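Local coordinates for protein probable RNA polymerase sigma-D factor (Mycobacterium tuberculosis, PDB 3VFZ) that serves as an ECF sigma factor, probably directing RNA polymerase to its promoters, this chain being the domain that binds the -35 element, at residues Ile31-Ala34 with Lys35-Glu38. Residues are numbered along the deposited sequence; the frame is centred on the assembly and turned at random.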
loop_
_atom_site.group_PDB
_atom_site.type_symbol
_atom_site.label_atom_id
_atom_site.label_comp_id
_atom_site.label_asym_id
_atom_site.label_seq_id
_atom_site.Cartn_x
_atom_site.Cartn_y
_atom_site.Cartn_z
ATOM N N ILE A 31 -1.718 -9.799 2.976
ATOM C CA ILE A 31 -0.506 -10.459 2.513
ATOM C C ILE A 31 0.719 -9.536 2.661
ATOM O O ILE A 31 1.859 -10.001 2.725
ATOM C CB ILE A 31 -0.679 -10.874 1.029
ATOM C CG1 ILE A 31 -0.640 -12.393 0.874
ATOM C CG2 ILE A 31 0.314 -10.151 0.123
ATOM C CD1 ILE A 31 -1.825 -13.091 1.512
ATOM N N LEU A 32 0.467 -8.229 2.724
ATOM C CA LEU A 32 1.511 -7.205 2.796
ATOM C C LEU A 32 1.900 -6.891 4.234
ATOM O O LEU A 32 1.101 -7.091 5.149
ATOM C CB LEU A 32 0.995 -5.897 2.174
ATOM C CG LEU A 32 0.523 -5.917 0.725
ATOM C CD1 LEU A 32 -0.067 -4.555 0.341
ATOM C CD2 LEU A 32 1.687 -6.304 -0.177
ATOM N N PRO A 33 3.120 -6.358 4.431
ATOM C CA PRO A 33 3.487 -5.780 5.731
ATOM C C PRO A 33 2.493 -4.683 6.079
ATOM O O PRO A 33 1.991 -3.995 5.178
ATOM C CB PRO A 33 4.863 -5.159 5.468
ATOM C CG PRO A 33 5.396 -5.893 4.287
ATOM C CD PRO A 33 4.206 -6.245 3.443
ATOM N N ALA A 34 2.207 -4.525 7.369
ATOM C CA ALA A 34 1.281 -3.514 7.836
ATOM C C ALA A 34 1.534 -2.143 7.206
ATOM O O ALA A 34 0.600 -1.453 6.808
ATOM C CB ALA A 34 1.345 -3.417 9.373
ATOM N N LYS A 35 2.801 -1.753 7.122
ATOM C CA LYS A 35 3.155 -0.412 6.667
ATOM C C LYS A 35 2.754 -0.188 5.214
ATOM O O LYS A 35 2.341 0.902 4.833
ATOM C CB LYS A 35 4.659 -0.179 6.836
ATOM C CG LYS A 35 5.162 1.099 6.196
ATOM C CD LYS A 35 6.121 1.831 7.115
ATOM C CE LYS A 35 5.431 2.206 8.416
ATOM N NZ LYS A 35 6.341 2.901 9.371
ATOM N N GLN A 36 2.887 -1.233 4.412
ATOM C CA GLN A 36 2.531 -1.159 3.009
ATOM C C GLN A 36 1.009 -1.118 2.846
ATOM O O GLN A 36 0.501 -0.418 1.979
ATOM C CB GLN A 36 3.150 -2.332 2.236
ATOM C CG GLN A 36 4.678 -2.252 2.125
ATOM C CD GLN A 36 5.292 -3.470 1.441
ATOM O OE1 GLN A 36 4.604 -4.238 0.776
ATOM N NE2 GLN A 36 6.595 -3.650 1.612
ATOM N N ARG A 37 0.278 -1.853 3.680
ATOM C CA ARG A 37 -1.184 -1.805 3.623
ATOM C C ARG A 37 -1.649 -0.393 3.915
ATOM O O ARG A 37 -2.491 0.168 3.215
ATOM C CB ARG A 37 -1.807 -2.751 4.648
ATOM C CG ARG A 37 -1.604 -4.216 4.351
ATOM C CD ARG A 37 -1.899 -5.076 5.579
ATOM N NE ARG A 37 -3.293 -4.972 6.006
ATOM C CZ ARG A 37 -3.790 -5.595 7.074
ATOM N NH1 ARG A 37 -2.996 -6.355 7.820
ATOM N NH2 ARG A 37 -5.071 -5.455 7.403
ATOM N N GLU A 38 -1.083 0.169 4.975
ATOM C CA GLU A 38 -1.406 1.503 5.413
ATOM C C GLU A 38 -1.136 2.520 4.311
ATOM O O GLU A 38 -1.963 3.385 4.023
ATOM C CB GLU A 38 -0.552 1.808 6.646
ATOM C CG GLU A 38 -0.531 3.238 7.059
ATOM C CD GLU A 38 0.341 3.435 8.278
ATOM O OE1 GLU A 38 1.474 2.895 8.299
ATOM O OE2 GLU A 38 -0.119 4.109 9.217
HETATM O O HOH W 1 -0.382 -7.215 7.675
#
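The carboxamide of Gln36 lies against the CG-CD side of the Pro33 ring, and Arg37 folds back along Leu32, so two successive helix residues grip the two residues that lead into the helix. Pro33 and Gln36 meet at a slant: OE1 of Gln36 lies 3.4 Å from CD of Pro33, while NE2 of Gln36 sits 3.7 Å from CG of Pro33, which spreads the amide along that side. The Gln36 chain runs straight beyond CG (chi2 176°), carrying its amide out to the proline. It also crosses Leu32 at roughly a right angle, with OE1 of Gln36 3.7 Å from CD2 of Leu32. Arg37 uses its aliphatic part: CG of Arg37 packs 3.8 Å from CB of Leu32. CD of Arg37 comes within 3.6 Å of O of Leu32; past it the chain bends at chi3 (63°) and leads the guanidinium away from the loop, and a water in the guanidinium plane bridges the gap, accepting from NH1 and donating to O of Leu32. Pro33 is the N-cap residue, and its carbonyl opens the helical bonding: N of Arg37 donates to O of Pro33 at 3.1 Å and N of Gln36 adds a weak bond to the same oxygen. The next bond in the series runs from N of Glu38 to O of Ala34 at 3.0 Å. The stretch links helix 21-29 to helix 34-46 within sigma region 4. Gln36 rests against Arg70 and Ala71, and Leu32 against Arg74, which seats the start of helix 34-46 on the long helix 61-80.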